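PDB 6DQX: ribonucleoside-diphosphate reductase, alpha chain from Actinobacillus ureae ATCC 25976, which probably catalyses the reduction of ribonucleoside diphosphates to deoxyribonucleotides as the catalytic subunit of a class Id ribonucleotide reductase. Local coordinates for residues R55-A60 / K75-M80; G156-S161 / G202-L207; E194-H199 / M208-C213. All coordinates share one frame; numbering follows the deposited sequence.

Interaction 1 (R55-A60 / K75-M80); sequences RIRFIA and KFYHYM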
loop_
_atom_site.group_PDB
_atom_site.type_symbol
_atom_site.label_atom_id
_atom_site.label_comp_id
_atom_site.label_asym_id
_atom_site.label_seq_id
_atom_site.Cartn_x
_atom_site.Cartn_y
_atom_site.Cartn_z
ATOM N N ARG A 55 31.571 -20.293 -3.322
ATOM C CA ARG A 55 30.392 -19.744 -3.985
ATOM C C ARG A 55 30.578 -19.699 -5.519
ATOM O O ARG A 55 29.669 -20.082 -6.265
ATOM C CB ARG A 55 30.102 -18.358 -3.402
ATOM C CG ARG A 55 28.833 -17.685 -3.888
ATOM C CD ARG A 55 27.570 -18.360 -3.421
ATOM N NE ARG A 55 26.422 -17.762 -4.102
ATOM C CZ ARG A 55 25.419 -18.402 -4.691
ATOM N NH1 ARG A 55 25.328 -19.718 -4.684
ATOM N NH2 ARG A 55 24.470 -17.682 -5.301
ATOM N N ILE A 56 31.756 -19.294 -5.980
ATOM C CA ILE A 56 32.008 -19.191 -7.430
ATOM C C ILE A 56 31.941 -20.567 -8.081
ATOM O O ILE A 56 31.332 -20.746 -9.130
ATOM C CB ILE A 56 33.344 -18.493 -7.734
ATOM C CG1 ILE A 56 33.302 -17.026 -7.277
ATOM C CG2 ILE A 56 33.705 -18.606 -9.206
ATOM C CD1 ILE A 56 34.683 -16.438 -7.063
ATOM N N ARG A 57 32.592 -21.545 -7.461
ATOM C CA ARG A 57 32.501 -22.908 -7.937
ATOM C C ARG A 57 31.065 -23.420 -7.989
ATOM O O ARG A 57 30.686 -24.077 -8.958
ATOM C CB ARG A 57 33.369 -23.843 -7.054
ATOM C CG ARG A 57 33.295 -25.321 -7.447
ATOM C CD ARG A 57 34.183 -25.594 -8.659
ATOM N NE ARG A 57 35.611 -25.698 -8.285
ATOM C CZ ARG A 57 36.651 -25.579 -9.129
ATOM N NH1 ARG A 57 36.480 -25.334 -10.440
ATOM N NH2 ARG A 57 37.890 -25.687 -8.658
ATOM N N PHE A 58 30.282 -23.188 -6.927
ATOM C CA PHE A 58 28.893 -23.620 -6.893
ATOM C C PHE A 58 28.091 -22.981 -8.035
ATOM O O PHE A 58 27.314 -23.649 -8.696
ATOM C CB PHE A 58 28.229 -23.273 -5.557
ATOM C CG PHE A 58 26.771 -23.618 -5.504
ATOM C CD1 PHE A 58 26.362 -24.901 -5.169
ATOM C CD2 PHE A 58 25.805 -22.665 -5.808
ATOM C CE1 PHE A 58 25.013 -25.220 -5.116
ATOM C CE2 PHE A 58 24.462 -22.975 -5.769
ATOM C CZ PHE A 58 24.060 -24.256 -5.435
ATOM N N ILE A 59 28.296 -21.687 -8.243
ATOM C CA ILE A 59 27.576 -20.958 -9.321
ATOM C C ILE A 59 27.905 -21.562 -10.693
ATOM O O ILE A 59 26.994 -21.833 -11.492
ATOM C CB ILE A 59 27.912 -19.454 -9.269
ATOM C CG1 ILE A 59 27.231 -18.827 -8.068
ATOM C CG2 ILE A 59 27.514 -18.744 -10.574
ATOM C CD1 ILE A 59 27.689 -17.421 -7.737
ATOM N N ALA A 60 29.200 -21.791 -10.942
ATOM C CA ALA A 60 29.671 -22.396 -12.203
ATOM C C ALA A 60 29.067 -23.778 -12.427
ATOM O O ALA A 60 28.583 -24.085 -13.517
ATOM C CB ALA A 60 31.183 -22.521 -12.198
ATOM N N LYS A 75 34.924 -23.670 -17.952
ATOM C CA LYS A 75 35.070 -22.462 -18.799
ATOM C C LYS A 75 34.637 -21.225 -18.043
ATOM O O LYS A 75 35.381 -20.256 -17.966
ATOM C CB LYS A 75 34.280 -22.578 -20.092
ATOM C CG LYS A 75 35.039 -23.254 -21.216
ATOM C CD LYS A 75 34.346 -23.096 -22.567
ATOM C CE LYS A 75 34.435 -21.675 -23.126
ATOM N NZ LYS A 75 35.773 -21.286 -23.680
ATOM N N PHE A 76 33.433 -21.277 -17.457
ATOM C CA PHE A 76 32.954 -20.156 -16.649
ATOM C C PHE A 76 33.903 -19.850 -15.486
ATOM O O PHE A 76 34.242 -18.690 -15.235
ATOM C CB PHE A 76 31.538 -20.463 -16.159
ATOM C CG PHE A 76 30.919 -19.365 -15.356
ATOM C CD1 PHE A 76 31.079 -19.330 -13.983
ATOM C CD2 PHE A 76 30.092 -18.424 -15.960
ATOM C CE1 PHE A 76 30.494 -18.327 -13.223
ATOM C CE2 PHE A 76 29.490 -17.431 -15.208
ATOM C CZ PHE A 76 29.679 -17.390 -13.838
ATOM N N TYR A 77 34.358 -20.893 -14.787
ATOM C CA TYR A 77 35.287 -20.726 -13.669
ATOM C C TYR A 77 36.603 -20.075 -14.115
ATOM O O TYR A 77 37.094 -19.139 -13.460
ATOM C CB TYR A 77 35.545 -22.080 -12.983
ATOM C CG TYR A 77 36.301 -21.982 -11.672
ATOM C CD1 TYR A 77 35.634 -21.691 -10.479
ATOM C CD2 TYR A 77 37.674 -22.185 -11.618
ATOM C CE1 TYR A 77 36.323 -21.610 -9.278
ATOM C CE2 TYR A 77 38.372 -22.102 -10.415
ATOM C CZ TYR A 77 37.682 -21.818 -9.248
ATOM O OH TYR A 77 38.351 -21.738 -8.049
ATOM N N HIS A 78 37.126 -20.512 -15.260
ATOM C CA HIS A 78 38.352 -19.937 -15.823
ATOM C C HIS A 78 38.217 -18.451 -16.076
ATOM O O HIS A 78 39.069 -17.649 -15.666
ATOM C CB HIS A 78 38.802 -20.656 -17.115
ATOM C CG HIS A 78 39.987 -20.009 -17.770
ATOM N ND1 HIS A 78 41.240 -19.999 -17.196
ATOM C CD2 HIS A 78 40.103 -19.320 -18.932
ATOM C CE1 HIS A 78 42.076 -19.331 -17.976
ATOM N NE2 HIS A 78 41.408 -18.907 -19.034
ATOM N N TYR A 79 37.133 -18.062 -16.739
ATOM C CA TYR A 79 36.923 -16.654 -16.990
ATOM C C TYR A 79 36.736 -15.831 -15.718
ATOM O O TYR A 79 37.282 -14.699 -15.620
ATOM C CB TYR A 79 35.787 -16.456 -17.992
ATOM C CG TYR A 79 36.076 -17.018 -19.376
ATOM C CD1 TYR A 79 37.349 -16.907 -19.969
ATOM C CD2 TYR A 79 35.066 -17.630 -20.115
ATOM C CE1 TYR A 79 37.596 -17.403 -21.247
ATOM C CE2 TYR A 79 35.305 -18.131 -21.385
ATOM C CZ TYR A 79 36.558 -18.019 -21.948
ATOM O OH TYR A 79 36.769 -18.509 -23.219
ATOM N N MET A 80 36.037 -16.391 -14.725
ATOM C CA MET A 80 36.001 -15.765 -13.402
ATOM C C MET A 80 37.401 -15.581 -12.839
ATOM O O MET A 80 37.750 -14.493 -12.316
ATOM C CB MET A 80 35.126 -16.566 -12.413
ATOM C CG MET A 80 33.634 -16.531 -12.710
ATOM S SD MET A 80 32.866 -14.939 -12.361
ATOM C CE MET A 80 32.824 -14.996 -10.570
#
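Two neighbouring helices of a helical hairpin, 52-67 and 72-82, meet here through Ile56, Arg57, Ile59 and Ala60 on one and Phe76, Tyr77 and Met80 on the other. The guanidinium of Arg57 lies flat on the Tyr77 ring, with planes 20° apart. Its CZ sits 3.9 Å from the ring centroid, only 11° off the normal, which makes this a cation-pi stack. NH1 is the atom over the middle of the ring. Arg57 gets there because its chain is bent at chi2 and chi3, bringing the charged end back over the tyrosine; this is the outer edge of the contact.

Deeper in, the contact is purely apolar. Ile56 CG2 comes crosswise to Tyr77 CD1 at 3.9 Å, while Ile56 CG1 touches Met80 CE, the end of a curled methionine chain. Ala60 CB approaches Phe76 CD1 at 3.7 Å, where the two backbones come closest, and Ile59 CG2 reaches Phe76 CE1 at 4.0 Å. Phe315 of helix 308-327 also packs against Phe76 and Ile59. The axes of segments 55-60 and 75-80 approach to 9.3 Å, at 143° between their directions: a roughly antiparallel alpha-alpha hairpin.

Interaction 2 (G156-S161 / G202-L207); sequences GSFNFS and GNPIQL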
loop_
_atom_site.group_PDB
_atom_site.type_symbol
_atom_site.label_atom_id
_atom_site.label_comp_id
_atom_site.label_asym_id
_atom_site.label_seq_id
_atom_site.Cartn_x
_atom_site.Cartn_y
_atom_site.Cartn_z
ATOM N N GLY A 156 -5.451 12.201 -8.873
ATOM C CA GLY A 156 -4.346 12.222 -9.828
ATOM C C GLY A 156 -3.200 11.304 -9.459
ATOM O O GLY A 156 -3.234 10.601 -8.452
ATOM N N SER A 157 -2.164 11.341 -10.298
ATOM C CA SER A 157 -1.058 10.400 -10.237
ATOM C C SER A 157 -0.108 10.633 -9.074
ATOM O O SER A 157 0.480 9.683 -8.544
ATOM C CB SER A 157 -0.285 10.484 -11.553
ATOM O OG SER A 157 0.253 11.796 -11.726
ATOM N N PHE A 158 0.078 11.894 -8.686
ATOM C CA PHE A 158 0.935 12.203 -7.550
ATOM C C PHE A 158 0.375 11.641 -6.236
ATOM O O PHE A 158 1.110 11.079 -5.406
ATOM C CB PHE A 158 1.163 13.708 -7.443
ATOM C CG PHE A 158 2.020 14.093 -6.281
ATOM C CD1 PHE A 158 1.444 14.352 -5.038
ATOM C CD2 PHE A 158 3.408 14.143 -6.405
ATOM C CE1 PHE A 158 2.230 14.669 -3.944
ATOM C CE2 PHE A 158 4.197 14.468 -5.321
ATOM C CZ PHE A 158 3.611 14.733 -4.088
ATOM N N ASN A 159 -0.931 11.783 -6.060
ATOM C CA ASN A 159 -1.640 11.167 -4.944
ATOM C C ASN A 159 -1.291 9.667 -4.818
ATOM O O ASN A 159 -0.908 9.202 -3.750
ATOM C CB ASN A 159 -3.151 11.384 -5.150
ATOM C CG ASN A 159 -3.994 10.689 -4.098
ATOM O OD1 ASN A 159 -3.949 11.046 -2.944
ATOM N ND2 ASN A 159 -4.764 9.688 -4.514
ATOM N N PHE A 160 -1.384 8.909 -5.916
ATOM C CA PHE A 160 -1.039 7.479 -5.852
ATOM C C PHE A 160 0.451 7.191 -5.618
ATOM O O PHE A 160 0.801 6.146 -5.068
ATOM C CB PHE A 160 -1.554 6.714 -7.075
ATOM C CG PHE A 160 -3.037 6.714 -7.170
ATOM C CD1 PHE A 160 -3.806 6.067 -6.196
ATOM C CD2 PHE A 160 -3.666 7.402 -8.162
ATOM C CE1 PHE A 160 -5.175 6.103 -6.255
ATOM C CE2 PHE A 160 -5.045 7.446 -8.230
ATOM C CZ PHE A 160 -5.801 6.786 -7.274
ATOM N N SER A 161 1.328 8.107 -6.014
ATOM C CA SER A 161 2.770 7.939 -5.722
ATOM C C SER A 161 3.051 7.846 -4.220
ATOM O O SER A 161 3.973 7.164 -3.820
ATOM C CB SER A 161 3.613 9.052 -6.364
ATOM O OG SER A 161 3.651 10.242 -5.582
ATOM N N GLY A 202 9.214 19.278 3.311
ATOM C CA GLY A 202 7.832 18.945 3.681
ATOM C C GLY A 202 6.982 18.162 2.664
ATOM O O GLY A 202 5.892 17.684 3.021
ATOM N N ASN A 203 7.453 18.021 1.416
ATOM C CA ASN A 203 6.688 17.332 0.360
ATOM C C ASN A 203 6.424 15.921 0.841
ATOM O O ASN A 203 7.269 15.335 1.524
ATOM C CB ASN A 203 7.442 17.379 -0.990
ATOM C CG ASN A 203 6.670 16.740 -2.141
ATOM O OD1 ASN A 203 6.741 15.518 -2.349
ATOM N ND2 ASN A 203 5.955 17.568 -2.923
ATOM N N PRO A 204 5.222 15.374 0.553
ATOM C CA PRO A 204 4.957 14.016 0.993
ATOM C C PRO A 204 5.978 12.981 0.522
ATOM O O PRO A 204 6.167 12.001 1.207
ATOM C CB PRO A 204 3.590 13.702 0.392
ATOM C CG PRO A 204 2.950 15.014 0.182
ATOM C CD PRO A 204 4.040 16.008 -0.054
ATOM N N ILE A 205 6.617 13.206 -0.624
ATOM C CA ILE A 205 7.500 12.207 -1.242
ATOM C C ILE A 205 8.975 12.546 -1.009
ATOM O O ILE A 205 9.486 13.491 -1.596
ATOM C CB ILE A 205 7.267 12.137 -2.761
ATOM C CG1 ILE A 205 5.782 11.926 -3.090
ATOM C CG2 ILE A 205 8.143 11.047 -3.383
ATOM C CD1 ILE A 205 5.160 10.708 -2.475
ATOM N N GLN A 206 9.631 11.760 -0.167
ATOM C CA GLN A 206 11.050 11.926 0.195
ATOM C C GLN A 206 11.925 10.703 -0.120
ATOM O O GLN A 206 13.131 10.854 -0.183
ATOM C CB GLN A 206 11.175 12.227 1.689
ATOM C CG GLN A 206 10.526 13.528 2.150
ATOM C CD GLN A 206 11.132 14.755 1.509
ATOM O OE1 GLN A 206 12.330 14.806 1.232
ATOM N NE2 GLN A 206 10.296 15.745 1.238
ATOM N N LEU A 207 11.342 9.511 -0.313
ATOM C CA LEU A 207 12.137 8.269 -0.385
ATOM C C LEU A 207 12.283 7.766 -1.813
ATOM O O LEU A 207 13.369 7.361 -2.212
ATOM C CB LEU A 207 11.536 7.163 0.494
ATOM C CG LEU A 207 11.282 7.519 1.974
ATOM C CD1 LEU A 207 11.015 6.263 2.800
ATOM C CD2 LEU A 207 12.425 8.309 2.591
#
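Phe158 of helix 156-170 pushes the outer end of its ring against Asn203, Pro204 and Ile205 of the loop that leads into strand 209-213. The tight part lies around Ile205. Its CG1 is 3.7 Å from Phe158 CZ, the two side chains running antiparallel alongside each other, and its CD1 comes to 3.5 Å from Ser161 OG. That methyl merely packs against the oxygen, for the hydroxyl is spent on another partner: OG donates to Phe158 O at 2.7 Å, in the carbonyl plane and on a lone pair. With chi1 at 83°, OG sits between its own backbone N and carbonyl carbon and turns back to the carbonyl of Phe158, three residues earlier. Ile198 packs against both Phe158 and Ile205 and adds to the buried side.

Partly exposed Asn203 stands between tight and loose. It is close at the ring edge, its OD1 lying in the ring plane 3.7 Å from Phe158 CZ, with the amide turned 77° to the ring. That oxygen accepts from Ile205 N at 2.9 Å, closing an Asx turn. The loose side is exposed Pro204, whose CG meets the rim 4.2 Å from Phe158 CE1. Gln206 NE2 joins two backbone carbonyls of the loop, Asn203 O and Thr200 O.

Ser161 OG and Asn203 OD1 are thus bonded within their own segments, and 156-161 meets 202-207 by packing and by an aromatic edge directed at an amide oxygen. A polar link comes one turn further along the helix, where Asp165 OD1 accepts from Leu207 N. Since ring-edge hydrogens carry slight positive charge, the approach of Phe158 to Asn203 OD1 is probably mildly favourable, and the Asx turn holds the oxygen in place for it.

Interaction 3 (E194-H199 / M208-C213); sequences EWLDIH and MYYGVC. With EDO (1,2-ethanediol), chain I.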
loop_
_atom_site.group_PDB
_atom_site.type_symbol
_atom_site.label_atom_id
_atom_site.label_comp_id
_atom_site.label_asym_id
_atom_site.label_seq_id
_atom_site.Cartn_x
_atom_site.Cartn_y
_atom_site.Cartn_z
ATOM N N GLU A 194 3.130 18.767 -9.816
ATOM C CA GLU A 194 3.180 18.112 -8.510
ATOM C C GLU A 194 4.410 17.214 -8.378
ATOM O O GLU A 194 5.033 17.173 -7.341
ATOM C CB GLU A 194 1.927 17.287 -8.226
ATOM C CG GLU A 194 0.648 18.101 -8.108
ATOM C CD GLU A 194 -0.515 17.231 -7.692
ATOM O OE1 GLU A 194 -1.435 17.005 -8.522
ATOM O OE2 GLU A 194 -0.480 16.726 -6.556
ATOM N N TRP A 195 4.722 16.466 -9.433
ATOM C CA TRP A 195 5.899 15.579 -9.421
ATOM C C TRP A 195 7.216 16.361 -9.312
ATOM O O TRP A 195 8.126 15.926 -8.630
ATOM C CB TRP A 195 5.917 14.712 -10.675
ATOM C CG TRP A 195 4.918 13.604 -10.661
ATOM C CD1 TRP A 195 3.569 13.707 -10.867
ATOM C CD2 TRP A 195 5.182 12.220 -10.435
ATOM N NE1 TRP A 195 2.979 12.466 -10.806
ATOM C CE2 TRP A 195 3.942 11.532 -10.535
ATOM C CE3 TRP A 195 6.342 11.485 -10.159
ATOM C CZ2 TRP A 195 3.834 10.148 -10.360
ATOM C CZ3 TRP A 195 6.233 10.096 -9.998
ATOM C CH2 TRP A 195 4.986 9.450 -10.073
ATOM N N LEU A 196 7.292 17.526 -9.945
ATOM C CA LEU A 196 8.510 18.366 -9.885
ATOM C C LEU A 196 8.885 18.918 -8.497
ATOM O O LEU A 196 10.002 19.416 -8.331
ATOM C CB LEU A 196 8.454 19.496 -10.926
ATOM C CG LEU A 196 8.639 19.095 -12.391
ATOM C CD1 LEU A 196 8.613 20.317 -13.287
ATOM C CD2 LEU A 196 9.937 18.325 -12.616
ATOM N N ASP A 197 7.987 18.812 -7.506
ATOM C CA ASP A 197 8.301 19.150 -6.108
ATOM C C ASP A 197 8.637 17.954 -5.226
ATOM O O ASP A 197 8.852 18.110 -4.039
ATOM C CB ASP A 197 7.160 19.995 -5.496
ATOM C CG ASP A 197 7.083 21.385 -6.103
ATOM O OD1 ASP A 197 8.089 21.872 -6.645
ATOM O OD2 ASP A 197 6.004 21.986 -6.063
ATOM N N ILE A 198 8.723 16.747 -5.803
ATOM C CA ILE A 198 9.207 15.587 -5.076
ATOM C C ILE A 198 10.577 15.902 -4.439
ATOM O O ILE A 198 11.387 16.552 -5.066
ATOM C CB ILE A 198 9.301 14.353 -6.025
ATOM C CG1 ILE A 198 7.896 13.772 -6.232
ATOM C CG2 ILE A 198 10.250 13.305 -5.474
ATOM C CD1 ILE A 198 7.793 12.614 -7.213
ATOM N N HIS A 199 10.782 15.460 -3.201
ATOM C CA HIS A 199 12.013 15.708 -2.396
ATOM C C HIS A 199 12.160 17.133 -1.765
ATOM O O HIS A 199 13.037 17.327 -0.915
ATOM C CB HIS A 199 13.301 15.317 -3.152
ATOM C CG HIS A 199 13.434 13.846 -3.417
ATOM N ND1 HIS A 199 14.609 13.279 -3.862
ATOM C CD2 HIS A 199 12.556 12.821 -3.272
ATOM C CE1 HIS A 199 14.439 11.975 -4.014
ATOM N NE2 HIS A 199 13.199 11.672 -3.669
ATOM N N MET A 208 11.188 7.761 -2.565
ATOM C CA MET A 208 11.211 7.241 -3.921
ATOM C C MET A 208 11.877 8.241 -4.848
ATOM O O MET A 208 11.879 9.470 -4.599
ATOM C CB MET A 208 9.821 6.867 -4.422
ATOM C CG MET A 208 8.845 8.000 -4.597
ATOM S SD MET A 208 7.325 7.445 -5.376
ATOM C CE MET A 208 7.627 7.835 -7.085
ATOM N N TYR A 209 12.486 7.703 -5.899
ATOM C CA TYR A 209 13.023 8.534 -6.976
ATOM C C TYR A 209 11.998 8.683 -8.087
ATOM O O TYR A 209 10.951 8.017 -8.088
ATOM C CB TYR A 209 14.297 7.897 -7.537
ATOM C CG TYR A 209 15.349 7.683 -6.494
ATOM C CD1 TYR A 209 15.954 8.774 -5.861
ATOM C CD2 TYR A 209 15.740 6.395 -6.125
ATOM C CE1 TYR A 209 16.923 8.587 -4.883
ATOM C CE2 TYR A 209 16.714 6.190 -5.146
ATOM C CZ TYR A 209 17.299 7.289 -4.532
ATOM O OH TYR A 209 18.252 7.085 -3.559
ATOM N N TYR A 210 12.274 9.571 -9.032
ATOM C CA TYR A 210 11.453 9.691 -10.213
ATOM C C TYR A 210 12.212 10.116 -11.448
ATOM O O TYR A 210 13.300 10.688 -11.372
ATOM C CB TYR A 210 10.215 10.601 -10.024
ATOM C CG TYR A 210 10.483 12.109 -9.972
ATOM C CD1 TYR A 210 11.280 12.661 -8.982
ATOM C CD2 TYR A 210 9.953 12.948 -10.926
ATOM C CE1 TYR A 210 11.540 14.031 -8.943
ATOM C CE2 TYR A 210 10.191 14.308 -10.905
ATOM C CZ TYR A 210 10.972 14.837 -9.904
ATOM O OH TYR A 210 11.194 16.170 -9.935
ATOM N N GLY A 211 11.587 9.791 -12.575
ATOM C CA GLY A 211 12.024 10.164 -13.889
ATOM C C GLY A 211 10.908 10.812 -14.659
ATOM O O GLY A 211 9.716 10.547 -14.421
ATOM N N VAL A 212 11.294 11.653 -15.607
ATOM C CA VAL A 212 10.364 12.360 -16.459
ATOM C C VAL A 212 10.547 11.937 -17.909
ATOM O O VAL A 212 11.676 11.961 -18.451
ATOM C CB VAL A 212 10.515 13.882 -16.301
ATOM C CG1 VAL A 212 9.634 14.602 -17.315
ATOM C CG2 VAL A 212 10.133 14.289 -14.876
ATOM N N CYS A 213 9.453 11.528 -18.523
ATOM C CA CYS A 213 9.466 11.091 -19.913
ATOM C C CYS A 213 9.228 12.258 -20.853
ATOM O O CYS A 213 8.178 12.889 -20.822
ATOM C CB CYS A 213 8.461 9.956 -20.146
ATOM S SG CYS A 213 8.427 8.755 -18.810
HETATM C C1 EDO I . 3.336 21.115 -4.666
HETATM O O1 EDO I . 3.463 20.993 -6.089
HETATM C C2 EDO I . 2.212 22.092 -4.377
HETATM O O2 EDO I . 0.985 21.399 -4.629
HETATM O O HOH W 1 12.324 17.166 -7.551
#
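The Tyr210 ring has Ile198 CD1 over one face, 4.1 Å from the centroid and 21° off the normal, a CH-pi contact, while a water lies in plane at its phenolic edge. Trp195 turns its own edge to the same tyrosine: Tyr210 CB lies in the indole plane, and Trp195 CE3 is 4.0 Å from Tyr210 CD2. The imidazole of His199 likewise works by its edge, with Tyr209 CD1 and Met208 O both near its plane.

Tyr210 is gripped along its length. Ile198 CB packs against Tyr210 CE1 at 3.7 Å, and Leu196 CD2 crosses near the hydroxyl at about a right angle. Tyr210 CG stands between its backbone N and carbonyl carbon (chi1 74°), which sends the ring off the strand into the turn Trp195-Ile198, a type I beta turn. There the hydroxyl shares a water with two backbone carbonyls: the water is 2.8 Å from Tyr210 OH, donates to Ile198 O at 2.7 Å and gives a weaker bond to Leu196 O.

A direct hydrogen bond runs from His199 NE2 to Met208 O, 2.7 Å long but bent, the N-H...O angle being 149° and the donor tilted from the carbonyl plane. Met208 bends at chi3 to put CE 3.9 Å from Trp195 CZ3. The indole N-H goes to Ser157 OG on helix 156-170. On the outer side Asp197 OD2 accepts from O1 of an ethanediol, probably picked up from the crystallisation liquor.

Helix 192-195 and its turn therefore cover strand 209-213, which pairs in parallel with strand 181-186: a beta-alpha-beta unit of the ribonucleotide reductase barrel domain.

Along the chain interaction 1 closes before the other two open, and it lies on the opposite side of the chain's centre, 44 Å from interaction 2 and 41 Å from interaction 3 between centres. Interactions 2 and 3 are only 8 Å apart, and their segments alternate in sequence. They touch directly: Ile205 O meets His199 N at 2.9 Å, a probable hydrogen bond. Helix 156-170, the 192-195 turn, loop 202-207 and strand 209-213 thus form one packed region of the barrel domain. Asn159 ND2 also bonds Val170 O of the second subunit, so this region lies beside the dimer interface, whereas 55-60/75-80 belongs to a separate helical part nearer the N-terminus.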